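VP4 CORE protein (Bluetongue virus, PDB 2JHP) caps viral messenger RNA as a multifunctional enzyme and is one of the proteins that build the inner capsid of the virus. Local coordinates at residues A[104-107]-A[108-112]; A[348-351]-A[352-355]; A[569-572]-A[573-576]; A[360-363]-A[364-367]; A[37-40]-A[41-45]. One frame throughout, in Å; residues are numbered along the deposited sequence.

Contact 1: A[104-107]-A[108-112]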
loop_
_atom_site.group_PDB
_atom_site.type_symbol
_atom_site.label_atom_id
_atom_site.label_comp_id
_atom_site.label_asym_id
_atom_site.label_seq_id
_atom_site.Cartn_x
_atom_site.Cartn_y
_atom_site.Cartn_z
ATOM N N ASN A 104 17.920 -10.988 -14.699
ATOM C CA ASN A 104 17.428 -11.354 -13.360
ATOM C C ASN A 104 17.705 -10.265 -12.334
ATOM O O ASN A 104 16.912 -10.058 -11.414
ATOM C CB ASN A 104 18.062 -12.659 -12.880
ATOM C CG ASN A 104 17.660 -13.871 -13.717
ATOM O OD1 ASN A 104 18.513 -14.551 -14.270
ATOM N ND2 ASN A 104 16.369 -14.156 -13.782
ATOM N N GLU A 105 18.837 -9.580 -12.490
ATOM C CA GLU A 105 19.136 -8.415 -11.660
ATOM C C GLU A 105 18.091 -7.322 -11.858
ATOM O O GLU A 105 17.510 -6.839 -10.879
ATOM C CB GLU A 105 20.533 -7.865 -11.931
ATOM C CG GLU A 105 20.972 -6.845 -10.897
ATOM C CD GLU A 105 21.029 -7.431 -9.497
ATOM O OE1 GLU A 105 21.732 -8.445 -9.317
ATOM O OE2 GLU A 105 20.375 -6.883 -8.578
ATOM N N ILE A 106 17.847 -6.952 -13.116
ATOM C CA ILE A 106 16.783 -6.005 -13.458
ATOM C C ILE A 106 15.450 -6.443 -12.872
ATOM O O ILE A 106 14.785 -5.672 -12.186
ATOM C CB ILE A 106 16.624 -5.800 -14.979
ATOM C CG1 ILE A 106 17.951 -5.350 -15.610
ATOM C CG2 ILE A 106 15.520 -4.787 -15.260
ATOM C CD1 ILE A 106 17.881 -5.109 -17.115
ATOM N N GLY A 107 15.089 -7.694 -13.120
ATOM C CA GLY A 107 13.808 -8.234 -12.679
ATOM C C GLY A 107 13.583 -8.221 -11.183
ATOM O O GLY A 107 12.506 -7.832 -10.724
ATOM N N ARG A 108 14.587 -8.655 -10.422
ATOM C CA ARG A 108 14.497 -8.626 -8.957
ATOM C C ARG A 108 14.327 -7.200 -8.441
ATOM O O ARG A 108 13.389 -6.917 -7.673
ATOM C CB ARG A 108 15.717 -9.282 -8.297
ATOM C CG ARG A 108 15.825 -10.774 -8.512
ATOM C CD ARG A 108 16.977 -11.345 -7.720
ATOM N NE ARG A 108 17.602 -12.464 -8.419
ATOM C CZ ARG A 108 18.781 -12.406 -9.037
ATOM N NH1 ARG A 108 19.488 -11.279 -9.041
ATOM N NH2 ARG A 108 19.262 -13.487 -9.647
ATOM N N ARG A 109 15.207 -6.295 -8.877
ATOM C CA ARG A 109 15.104 -4.900 -8.441
ATOM C C ARG A 109 13.799 -4.299 -8.930
ATOM O O ARG A 109 13.170 -3.503 -8.250
ATOM C CB ARG A 109 16.295 -4.059 -8.899
ATOM C CG ARG A 109 16.113 -2.566 -8.620
ATOM C CD ARG A 109 16.481 -2.143 -7.202
ATOM N NE ARG A 109 17.894 -1.775 -7.165
ATOM C CZ ARG A 109 18.888 -2.590 -6.813
ATOM N NH1 ARG A 109 20.136 -2.144 -6.835
ATOM N NH2 ARG A 109 18.644 -3.843 -6.434
ATOM N N ARG A 110 13.357 -4.732 -10.100
ATOM C CA ARG A 110 12.066 -4.302 -10.620
ATOM C C ARG A 110 10.880 -4.686 -9.688
ATOM O O ARG A 110 9.984 -3.867 -9.442
ATOM C CB ARG A 110 11.873 -4.863 -12.015
ATOM C CG ARG A 110 11.038 -4.002 -12.855
ATOM C CD ARG A 110 11.836 -3.370 -13.944
ATOM N NE ARG A 110 11.524 -3.912 -15.264
ATOM C CZ ARG A 110 10.419 -3.685 -15.964
ATOM N NH1 ARG A 110 9.419 -2.933 -15.531
ATOM N NH2 ARG A 110 10.327 -4.226 -17.135
ATOM N N ILE A 111 10.888 -5.915 -9.170
ATOM C CA ILE A 111 9.869 -6.352 -8.206
ATOM C C ILE A 111 9.926 -5.529 -6.921
ATOM O O ILE A 111 8.886 -5.193 -6.346
ATOM C CB ILE A 111 9.973 -7.866 -7.865
ATOM C CG1 ILE A 111 9.547 -8.719 -9.069
ATOM C CG2 ILE A 111 9.112 -8.195 -6.631
ATOM C CD1 ILE A 111 9.696 -10.219 -8.857
ATOM N N ARG A 112 11.136 -5.189 -6.482
ATOM C CA ARG A 112 11.312 -4.331 -5.305
ATOM C C ARG A 112 10.786 -2.899 -5.488
ATOM O O ARG A 112 10.378 -2.269 -4.520
ATOM C CB ARG A 112 12.774 -4.305 -4.861
ATOM C CG ARG A 112 13.300 -5.647 -4.337
ATOM C CD ARG A 112 12.881 -5.911 -2.886
ATOM N NE ARG A 112 13.141 -7.290 -2.473
ATOM C CZ ARG A 112 14.319 -7.745 -2.044
ATOM N NH1 ARG A 112 15.370 -6.935 -1.967
ATOM N NH2 ARG A 112 14.449 -9.021 -1.692
#
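With CG of R108 anti to its own carbonyl carbon (chi1 -68°) and CG of E105 anti to its backbone N (chi1 -168°), the two side chains of this i to i+3 pair are brought across each other at about a right angle. Both sit on helix 99-112, in its last turns. The E105 chain bends at chi2, which sends the carboxylate to the edge of the R108 guanidinium, with OE1 lying near that group's plane. The salt bridge is long, 3.6 Å from E105 OE1 to R108 NH1, and the carboxylate and guanidinium planes stand 68° apart. The R108 chain passes over the helix backbone on the way: its CG lies 3.2 Å from N104 O, and CB of N104 comes over one face of the guanidinium, 3.5 Å from NH2.

The other oxygen, OE2, lies nearer R109, but it is 4.1 Å from R109 NH2 and well out of the guanidinium plane, which leaves charge attraction alone. The R109 side chain touches V87 and R88 of strand 87-88, and its NE makes a weak hydrogen bond to D86 O, just before that strand. R110 points its charge elsewhere, to D492 and D47 in two salt bridges. Under these side chains run the ordinary i to i+4 bonds: R108 N to N104 O, R109 N to E105 O, I111 N to G107 O and, shortest of the four, R110 N to I106 O at 2.7 Å. Beside that last bond, CG2 of I106 rests at the edge of the R110 guanidinium, 4.1 Å from NE.

Contact 2: A[348-351]-A[352-355]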
loop_
_atom_site.group_PDB
_atom_site.type_symbol
_atom_site.label_atom_id
_atom_site.label_comp_id
_atom_site.label_asym_id
_atom_site.label_seq_id
_atom_site.Cartn_x
_atom_site.Cartn_y
_atom_site.Cartn_z
ATOM N N VAL A 348 -8.670 3.223 18.410
ATOM C CA VAL A 348 -9.185 2.266 17.443
ATOM C C VAL A 348 -10.479 1.670 17.975
ATOM O O VAL A 348 -10.519 1.154 19.102
ATOM C CB VAL A 348 -8.175 1.119 17.156
ATOM C CG1 VAL A 348 -8.812 0.023 16.304
ATOM C CG2 VAL A 348 -6.930 1.659 16.460
ATOM N N ASP A 349 -11.523 1.732 17.150
ATOM C CA ASP A 349 -12.783 1.080 17.479
ATOM C C ASP A 349 -12.673 -0.458 17.387
ATOM O O ASP A 349 -12.792 -1.047 16.301
ATOM C CB ASP A 349 -13.918 1.612 16.600
ATOM C CG ASP A 349 -15.260 1.052 16.986
ATOM O OD1 ASP A 349 -15.319 0.265 17.960
ATOM O OD2 ASP A 349 -16.251 1.399 16.310
ATOM N N ARG A 350 -12.454 -1.089 18.537
ATOM C CA ARG A 350 -12.363 -2.534 18.610
ATOM C C ARG A 350 -13.658 -3.182 19.081
ATOM O O ARG A 350 -13.638 -4.316 19.527
ATOM C CB ARG A 350 -11.201 -2.953 19.518
ATOM C CG ARG A 350 -9.825 -2.616 18.960
ATOM C CD ARG A 350 -8.718 -3.030 19.888
ATOM N NE ARG A 350 -7.445 -2.560 19.363
ATOM C CZ ARG A 350 -6.853 -1.420 19.723
ATOM N NH1 ARG A 350 -7.408 -0.618 20.637
ATOM N NH2 ARG A 350 -5.701 -1.084 19.160
ATOM N N HIS A 351 -14.788 -2.491 18.953
ATOM C CA HIS A 351 -16.055 -3.064 19.420
ATOM C C HIS A 351 -16.408 -4.391 18.743
ATOM O O HIS A 351 -16.999 -5.254 19.377
ATOM C CB HIS A 351 -17.215 -2.043 19.430
ATOM C CG HIS A 351 -17.986 -1.942 18.145
ATOM N ND1 HIS A 351 -19.279 -2.407 18.017
ATOM C CD2 HIS A 351 -17.670 -1.388 16.949
ATOM C CE1 HIS A 351 -19.718 -2.165 16.794
ATOM N NE2 HIS A 351 -18.762 -1.544 16.126
ATOM N N MET A 352 -15.986 -4.575 17.491
ATOM C CA MET A 352 -16.210 -5.833 16.763
ATOM C C MET A 352 -15.605 -7.052 17.451
ATOM O O MET A 352 -16.121 -8.159 17.312
ATOM C CB MET A 352 -15.726 -5.745 15.310
ATOM C CG MET A 352 -16.661 -4.967 14.362
ATOM S SD MET A 352 -18.419 -5.332 14.590
ATOM C CE MET A 352 -19.139 -4.346 13.273
ATOM N N HIS A 353 -14.510 -6.853 18.179
ATOM C CA HIS A 353 -13.955 -7.907 19.027
ATOM C C HIS A 353 -14.814 -7.992 20.277
ATOM O O HIS A 353 -14.982 -6.993 20.978
ATOM C CB HIS A 353 -12.501 -7.607 19.396
ATOM C CG HIS A 353 -11.627 -7.361 18.207
ATOM N ND1 HIS A 353 -11.088 -8.384 17.457
ATOM C CD2 HIS A 353 -11.221 -6.208 17.624
ATOM C CE1 HIS A 353 -10.375 -7.872 16.471
ATOM N NE2 HIS A 353 -10.441 -6.553 16.549
ATOM N N PRO A 354 -15.391 -9.177 20.547
ATOM C CA PRO A 354 -16.283 -9.296 21.710
ATOM C C PRO A 354 -15.594 -8.949 23.032
ATOM O O PRO A 354 -14.445 -9.342 23.257
ATOM C CB PRO A 354 -16.725 -10.764 21.685
ATOM C CG PRO A 354 -15.798 -11.459 20.777
ATOM C CD PRO A 354 -15.265 -10.444 19.806
ATOM N N ASP A 355 -16.303 -8.190 23.868
ATOM C CA ASP A 355 -15.900 -7.857 25.240
ATOM C C ASP A 355 -15.310 -9.084 25.926
ATOM O O ASP A 355 -15.788 -10.201 25.715
ATOM C CB ASP A 355 -17.129 -7.386 26.029
ATOM C CG ASP A 355 -16.923 -6.034 26.698
ATOM O OD1 ASP A 355 -15.949 -5.868 27.472
ATOM O OD2 ASP A 355 -17.756 -5.129 26.448
#
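R350 and H353 are joined first through the backbone: H353 N donates to R350 O at 3.0 Å, closing a type I beta turn, although the position of that oxygen is less certain than most. H351 N gives its hydrogen to D349 OD1 at 3.0 Å, meeting the carboxylate on its anti side and 32° out of its plane, which makes an Asx turn.

The sulfur contact is between neighbours. M352 SD sits over one face of the H351 imidazole, 4.3 Å from its centroid and 25° off the normal. H351 holds CG between its backbone N and carbonyl carbon (chi1 89°), and this stands the ring alongside the methionine chain, both pointing the same way.

A van der Waals contact puts CB of R350 3.8 Å from CD2 of H353. The polar ends of these two buried residues find partners elsewhere. R350 NH1 makes a salt bridge to E259, NH2 hydrogen-bonds to H391 and S189, and NE to L390 O, while ND1 of H353 bonds to Y322 OH and its ring meets H389 edge-to-face. An Asx turn running into a type I beta turn here bends the chain in the loop between strands 335-341 and 357-362.

Contact 3: A[569-572]-A[573-576]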
loop_
_atom_site.group_PDB
_atom_site.type_symbol
_atom_site.label_atom_id
_atom_site.label_comp_id
_atom_site.label_asym_id
_atom_site.label_seq_id
_atom_site.Cartn_x
_atom_site.Cartn_y
_atom_site.Cartn_z
ATOM N N PHE A 569 -12.180 14.660 -19.033
ATOM C CA PHE A 569 -12.652 15.995 -18.657
ATOM C C PHE A 569 -11.568 17.046 -18.861
ATOM O O PHE A 569 -11.790 18.055 -19.505
ATOM C CB PHE A 569 -13.115 16.019 -17.204
ATOM C CG PHE A 569 -14.386 16.765 -17.001
ATOM C CD1 PHE A 569 -15.511 16.129 -16.485
ATOM C CD2 PHE A 569 -14.472 18.098 -17.349
ATOM C CE1 PHE A 569 -16.702 16.823 -16.315
ATOM C CE2 PHE A 569 -15.636 18.783 -17.180
ATOM C CZ PHE A 569 -16.762 18.155 -16.658
ATOM N N TRP A 570 -10.390 16.793 -18.302
ATOM C CA TRP A 570 -9.236 17.673 -18.458
ATOM C C TRP A 570 -8.801 17.758 -19.931
ATOM O O TRP A 570 -8.498 18.844 -20.437
ATOM C CB TRP A 570 -8.118 17.157 -17.549
ATOM C CG TRP A 570 -6.798 17.812 -17.669
ATOM C CD1 TRP A 570 -6.493 18.946 -18.366
ATOM C CD2 TRP A 570 -5.591 17.399 -17.021
ATOM N NE1 TRP A 570 -5.159 19.252 -18.210
ATOM C CE2 TRP A 570 -4.584 18.315 -17.389
ATOM C CE3 TRP A 570 -5.263 16.337 -16.158
ATOM C CZ2 TRP A 570 -3.269 18.200 -16.937
ATOM C CZ3 TRP A 570 -3.952 16.220 -15.714
ATOM C CH2 TRP A 570 -2.976 17.154 -16.098
ATOM N N TRP A 571 -8.799 16.612 -20.608
ATOM C CA TRP A 571 -8.446 16.541 -22.028
ATOM C C TRP A 571 -9.406 17.369 -22.897
ATOM O O TRP A 571 -8.961 18.210 -23.669
ATOM C CB TRP A 571 -8.374 15.084 -22.495
ATOM C CG TRP A 571 -7.555 14.889 -23.719
ATOM C CD1 TRP A 571 -6.196 14.799 -23.791
ATOM C CD2 TRP A 571 -8.040 14.743 -25.057
ATOM N NE1 TRP A 571 -5.801 14.608 -25.092
ATOM C CE2 TRP A 571 -6.914 14.578 -25.892
ATOM C CE3 TRP A 571 -9.321 14.751 -25.638
ATOM C CZ2 TRP A 571 -7.027 14.423 -27.274
ATOM C CZ3 TRP A 571 -9.432 14.589 -27.009
ATOM C CH2 TRP A 571 -8.294 14.431 -27.811
ATOM N N PHE A 572 -10.713 17.158 -22.747
ATOM C CA PHE A 572 -11.701 17.987 -23.440
ATOM C C PHE A 572 -11.502 19.458 -23.103
ATOM O O PHE A 572 -11.737 20.337 -23.945
ATOM C CB PHE A 572 -13.140 17.570 -23.104
ATOM C CG PHE A 572 -13.563 16.253 -23.709
ATOM C CD1 PHE A 572 -13.171 15.890 -24.994
ATOM C CD2 PHE A 572 -14.386 15.383 -22.999
ATOM C CE1 PHE A 572 -13.573 14.678 -25.550
ATOM C CE2 PHE A 572 -14.794 14.172 -23.549
ATOM C CZ PHE A 572 -14.385 13.821 -24.827
ATOM N N LYS A 573 -11.071 19.744 -21.877
ATOM C CA LYS A 573 -10.859 21.136 -21.484
ATOM C C LYS A 573 -9.614 21.703 -22.162
ATOM O O LYS A 573 -9.583 22.875 -22.515
ATOM C CB LYS A 573 -10.793 21.295 -19.963
ATOM C CG LYS A 573 -11.139 22.703 -19.502
ATOM C CD LYS A 573 -11.101 22.883 -17.986
ATOM C CE LYS A 573 -11.186 24.367 -17.606
ATOM N NZ LYS A 573 -10.889 24.581 -16.153
ATOM N N MET A 574 -8.607 20.859 -22.372
ATOM C CA MET A 574 -7.353 21.310 -22.976
ATOM C C MET A 574 -7.508 21.527 -24.482
ATOM O O MET A 574 -6.848 22.392 -25.059
ATOM C CB MET A 574 -6.176 20.367 -22.621
ATOM C CG MET A 574 -5.932 19.189 -23.538
ATOM S SD MET A 574 -5.063 19.615 -25.052
ATOM C CE MET A 574 -3.933 20.841 -24.444
ATOM N N ILE A 575 -8.400 20.748 -25.093
ATOM C CA ILE A 575 -8.624 20.758 -26.539
ATOM C C ILE A 575 -9.366 22.016 -26.999
ATOM O O ILE A 575 -8.917 22.702 -27.920
ATOM C CB ILE A 575 -9.395 19.475 -27.009
ATOM C CG1 ILE A 575 -8.570 18.199 -26.767
ATOM C CG2 ILE A 575 -9.833 19.577 -28.476
ATOM C CD1 ILE A 575 -7.260 18.116 -27.529
ATOM N N LEU A 576 -10.485 22.316 -26.342
ATOM C CA LEU A 576 -11.370 23.406 -26.753
ATOM C C LEU A 576 -10.968 24.755 -26.168
ATOM O O LEU A 576 -10.853 25.746 -26.896
ATOM C CB LEU A 576 -12.817 23.092 -26.367
ATOM C CG LEU A 576 -13.290 21.654 -26.589
ATOM C CD1 LEU A 576 -14.647 21.443 -25.940
ATOM C CD2 LEU A 576 -13.326 21.294 -28.070
#
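W571 O is gripped twice, by I575 N at 3.0 Å in the i to i+4 bond of helix 568-576 and by M574 N in a weak, strongly bent i to i+3 bond. M574 N also donates to W570 O, at 2.8 Å, so this one N-H is shared between two carbonyls. The last bond in the series, L576 N to F572 O, is weak as well, at 3.4 Å.

Along one side of the helix W571 and I575 pack i to i+4. With CG anti to the backbone N (chi1 -158°), the indole is carried along the helix toward I575, whose CG1 and CD1 lie over one face. M574 keeps to the five-membered end of the indole: its CG is 4.4 Å from W571 CD1, and its sulfur stands above the ring at a distance, a loose Met-aromatic contact.

Helix 551-561 packs on W571, F572 and I575, and helix 612-625 on F572, I575 and L576. F569 and F572 both meet the ring of W637 in helix 635-641. Across the indole face there is a CH-pi contact, with I575 CG1 3.6 Å from the centroid of the W571 six-membered ring and only 10° off its normal.

Contact 4: A[360-363]-A[364-367]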
loop_
_atom_site.group_PDB
_atom_site.type_symbol
_atom_site.label_atom_id
_atom_site.label_comp_id
_atom_site.label_asym_id
_atom_site.label_seq_id
_atom_site.Cartn_x
_atom_site.Cartn_y
_atom_site.Cartn_z
ATOM N N LYS A 360 -14.798 -21.108 28.385
ATOM C CA LYS A 360 -14.403 -22.495 28.593
ATOM C C LYS A 360 -13.360 -22.833 27.546
ATOM O O LYS A 360 -13.484 -22.423 26.392
ATOM C CB LYS A 360 -15.604 -23.441 28.464
ATOM C CG LYS A 360 -15.333 -24.868 28.940
ATOM C CD LYS A 360 -16.519 -25.796 28.698
ATOM C CE LYS A 360 -16.451 -26.478 27.330
ATOM N NZ LYS A 360 -17.237 -27.756 27.303
ATOM N N VAL A 361 -12.335 -23.577 27.950
ATOM C CA VAL A 361 -11.273 -23.985 27.030
ATOM C C VAL A 361 -10.888 -25.461 27.191
ATOM O O VAL A 361 -10.591 -25.924 28.296
ATOM C CB VAL A 361 -10.037 -23.020 27.094
ATOM C CG1 VAL A 361 -9.886 -22.396 28.472
ATOM C CG2 VAL A 361 -8.753 -23.710 26.659
ATOM N N VAL A 362 -10.927 -26.196 26.080
ATOM C CA VAL A 362 -10.486 -27.589 26.059
ATOM C C VAL A 362 -8.997 -27.630 25.753
ATOM O O VAL A 362 -8.569 -27.254 24.660
ATOM C CB VAL A 362 -11.241 -28.469 25.020
ATOM C CG1 VAL A 362 -11.261 -29.929 25.487
ATOM C CG2 VAL A 362 -12.676 -27.981 24.787
ATOM N N SER A 363 -8.222 -28.086 26.734
ATOM C CA SER A 363 -6.771 -28.205 26.619
ATOM C C SER A 363 -6.327 -28.766 25.273
ATOM O O SER A 363 -5.462 -28.190 24.620
ATOM C CB SER A 363 -6.218 -29.066 27.754
ATOM O OG SER A 363 -6.501 -28.477 29.008
ATOM N N ARG A 364 -6.948 -29.871 24.867
ATOM C CA ARG A 364 -6.630 -30.591 23.630
ATOM C C ARG A 364 -6.591 -29.720 22.362
ATOM O O ARG A 364 -5.719 -29.909 21.507
ATOM C CB ARG A 364 -7.628 -31.735 23.447
ATOM C CG ARG A 364 -7.690 -32.314 22.039
ATOM C CD ARG A 364 -9.009 -33.059 21.783
ATOM N NE ARG A 364 -9.155 -34.252 22.614
ATOM C CZ ARG A 364 -9.870 -34.323 23.736
ATOM N NH1 ARG A 364 -10.537 -33.264 24.193
ATOM N NH2 ARG A 364 -9.926 -35.476 24.402
ATOM N N ASP A 365 -7.536 -28.788 22.235
ATOM C CA ASP A 365 -7.642 -27.960 21.039
ATOM C C ASP A 365 -6.687 -26.777 21.132
ATOM O O ASP A 365 -6.240 -26.211 20.119
ATOM C CB ASP A 365 -9.078 -27.475 20.862
ATOM C CG ASP A 365 -10.049 -28.613 20.646
ATOM O OD1 ASP A 365 -9.925 -29.326 19.625
ATOM O OD2 ASP A 365 -10.937 -28.792 21.504
ATOM N N VAL A 366 -6.387 -26.413 22.371
ATOM C CA VAL A 366 -5.424 -25.380 22.673
ATOM C C VAL A 366 -4.007 -25.992 22.660
ATOM O O VAL A 366 -3.005 -25.291 22.545
ATOM C CB VAL A 366 -5.844 -24.664 23.991
ATOM C CG1 VAL A 366 -4.723 -24.607 24.998
ATOM C CG2 VAL A 366 -6.397 -23.261 23.684
ATOM N N ARG A 367 -3.953 -27.318 22.731
ATOM C CA ARG A 367 -2.709 -28.077 22.619
ATOM C C ARG A 367 -2.310 -28.199 21.147
ATOM O O ARG A 367 -1.130 -28.098 20.809
ATOM C CB ARG A 367 -2.892 -29.458 23.249
ATOM C CG ARG A 367 -1.630 -30.154 23.714
ATOM C CD ARG A 367 -1.815 -30.711 25.128
ATOM N NE ARG A 367 -1.726 -29.629 26.115
ATOM C CZ ARG A 367 -2.053 -29.737 27.404
ATOM N NH1 ARG A 367 -2.520 -30.886 27.906
ATOM N NH2 ARG A 367 -1.918 -28.680 28.197
#
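A strand-to-helix junction brings V362 and D365 together: strand 357-362 ends where helix 363-373 starts, and V362 occupies the N-cap position. Its carbonyl oxygen takes two backbone N-H groups of the first turn. D365 N reaches V362 O at 3.0 Å from above the carbonyl plane, 46° out of it, whereas V366 N comes in the carbonyl plane at 3.3 Å. The next bond along, R367 N to S363 O, is weak because its hydrogen points well off the line.

D365 has CG anti to the carbonyl carbon (chi1 -63°), which turns the carboxylate back alongside V362; OD2 lies 3.5 Å from V362 CB. R364 runs beside V362 too, and its NH1 is 3.6 Å from V362 CG1, with the methyl at the edge of the guanidinium. On another side of the junction V361 CG2 meets V366 CG2 at 3.8 Å, an apolar contact between strand and helix. CB of S363 lies over one face of the R367 guanidinium.

R367 NH2 bonds to P310 O and S363 OG to K313 O. Through the backbone, V361 pairs with Y316 of strand 315-320, and S363 with D314 just before it, one step beyond the strand end.

Contact 5: A[37-40]-A[41-45]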
loop_
_atom_site.group_PDB
_atom_site.type_symbol
_atom_site.label_atom_id
_atom_site.label_comp_id
_atom_site.label_asym_id
_atom_site.label_seq_id
_atom_site.Cartn_x
_atom_site.Cartn_y
_atom_site.Cartn_z
ATOM N N LEU A 37 11.655 10.779 -30.401
ATOM C CA LEU A 37 11.481 9.843 -29.295
ATOM C C LEU A 37 10.083 9.253 -29.333
ATOM O O LEU A 37 9.913 8.036 -29.248
ATOM C CB LEU A 37 11.684 10.529 -27.943
ATOM C CG LEU A 37 12.989 11.161 -27.471
ATOM C CD1 LEU A 37 12.804 11.545 -26.016
ATOM C CD2 LEU A 37 14.162 10.221 -27.616
ATOM N N TRP A 38 9.088 10.125 -29.473
ATOM C CA TRP A 38 7.699 9.705 -29.437
ATOM C C TRP A 38 7.374 8.689 -30.538
ATOM O O TRP A 38 6.749 7.658 -30.263
ATOM C CB TRP A 38 6.761 10.907 -29.511
ATOM C CG TRP A 38 5.336 10.531 -29.299
ATOM C CD1 TRP A 38 4.688 10.426 -28.104
ATOM C CD2 TRP A 38 4.379 10.187 -30.309
ATOM N NE1 TRP A 38 3.385 10.042 -28.305
ATOM C CE2 TRP A 38 3.167 9.889 -29.649
ATOM C CE3 TRP A 38 4.429 10.099 -31.708
ATOM C CZ2 TRP A 38 2.009 9.511 -30.338
ATOM C CZ3 TRP A 38 3.275 9.726 -32.397
ATOM C CH2 TRP A 38 2.081 9.437 -31.708
ATOM N N LEU A 39 7.796 8.968 -31.771
ATOM C CA LEU A 39 7.531 8.026 -32.865
ATOM C C LEU A 39 8.442 6.793 -32.826
ATOM O O LEU A 39 8.041 5.715 -33.272
ATOM C CB LEU A 39 7.485 8.700 -34.251
ATOM C CG LEU A 39 8.647 9.473 -34.871
ATOM C CD1 LEU A 39 9.569 8.548 -35.668
ATOM C CD2 LEU A 39 8.073 10.570 -35.770
ATOM N N GLU A 40 9.636 6.945 -32.255
ATOM C CA GLU A 40 10.538 5.812 -32.086
ATOM C C GLU A 40 10.092 4.849 -31.008
ATOM O O GLU A 40 9.967 3.655 -31.259
ATOM C CB GLU A 40 11.978 6.258 -31.827
ATOM C CG GLU A 40 12.798 6.397 -33.103
ATOM C CD GLU A 40 12.637 5.199 -34.026
ATOM O OE1 GLU A 40 12.624 4.047 -33.524
ATOM O OE2 GLU A 40 12.517 5.416 -35.254
ATOM N N ASN A 41 9.865 5.379 -29.811
ATOM C CA ASN A 41 9.384 4.598 -28.670
ATOM C C ASN A 41 8.084 3.846 -28.990
ATOM O O ASN A 41 7.891 2.720 -28.532
ATOM C CB ASN A 41 9.208 5.504 -27.432
ATOM C CG ASN A 41 9.213 4.728 -26.111
ATOM O OD1 ASN A 41 9.434 3.517 -26.085
ATOM N ND2 ASN A 41 8.969 5.432 -25.008
ATOM N N GLY A 42 7.217 4.458 -29.801
ATOM C CA GLY A 42 5.922 3.870 -30.150
ATOM C C GLY A 42 5.984 2.629 -31.018
ATOM O O GLY A 42 4.975 1.939 -31.189
ATOM N N LYS A 43 7.158 2.362 -31.594
ATOM C CA LYS A 43 7.377 1.175 -32.432
ATOM C C LYS A 43 7.507 -0.094 -31.594
ATOM O O LYS A 43 7.310 -1.204 -32.097
ATOM C CB LYS A 43 8.633 1.333 -33.291
ATOM C CG LYS A 43 8.563 2.458 -34.294
ATOM C CD LYS A 43 9.665 2.342 -35.329
ATOM C CE LYS A 43 9.884 3.651 -36.082
ATOM N NZ LYS A 43 8.631 4.280 -36.598
ATOM N N TYR A 44 7.828 0.072 -30.314
ATOM C CA TYR A 44 8.117 -1.072 -29.455
ATOM C C TYR A 44 6.896 -1.572 -28.683
ATOM O O TYR A 44 6.190 -0.795 -28.035
ATOM C CB TYR A 44 9.277 -0.735 -28.514
ATOM C CG TYR A 44 10.510 -0.268 -29.248
ATOM C CD1 TYR A 44 10.944 1.055 -29.148
ATOM C CD2 TYR A 44 11.242 -1.147 -30.065
ATOM C CE1 TYR A 44 12.074 1.493 -29.826
ATOM C CE2 TYR A 44 12.379 -0.718 -30.749
ATOM C CZ TYR A 44 12.784 0.606 -30.627
ATOM O OH TYR A 44 13.900 1.046 -31.299
ATOM N N ALA A 45 6.654 -2.882 -28.764
ATOM C CA ALA A 45 5.485 -3.486 -28.122
ATOM C C ALA A 45 5.809 -4.338 -26.880
ATOM O O ALA A 45 4.902 -4.812 -26.193
ATOM C CB ALA A 45 4.683 -4.272 -29.130
#
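K43 leaves the end of helix 34-41 with CB 3.4 Å from E40 O, the carbonyl that its own backbone N also binds, at 3.1 Å. This is the point where the helix gives way to a type I beta turn from N41 to Y44. CG comes next and lies 3.5 Å from L39 O; a chi1 of -64°, which places CG anti to the carbonyl carbon, leads the chain back over the last helical turn. CD then passes E40 OE1, and CE comes up against the carboxylate, 3.3 Å from OE2. The chain bends at chi4, and NZ ends 3.7 Å from L39 O and 4.3 Å from E40 OE2, where the opposite charges probably attract, though beyond a salt bridge.

Two i to i+4 bonds close the helix below: N41 N to L37 O, short at 2.7 Å, and G42 N to W38 O. The polar ends of N41 and W38 go elsewhere. N41 OD1 bonds to H5 NE2 and ND2 to H65 O, just before strands 7-10 and 67-71 of the parallel sheet, and W38 NE1 to R519 O, ahead of helix 523-533. Y44 brings CE1 obliquely to 3.3 Å from E40 O.

The five contacts follow one another in series, none nesting in or crossing another, and each is local: within a helix (1, 3), at a helix end (5), at a strand-to-helix junction (4) or in a loop bend (2). Contact 5 comes first, at the end of helix 34-41 before strand 48-51 of the parallel sheet. Contact 1, on helix 99-112, lies on the same side of the chain's centre, their centres 24 Å apart. Contact 2 then bends the chain between strands 335-341 and 357-362, and contact 4 starts the helix after the second of these, 24 Å away between centres. Contact 3, on helix 568-576, returns to the side of contact 5, about 66 Å from contact 4 between centres.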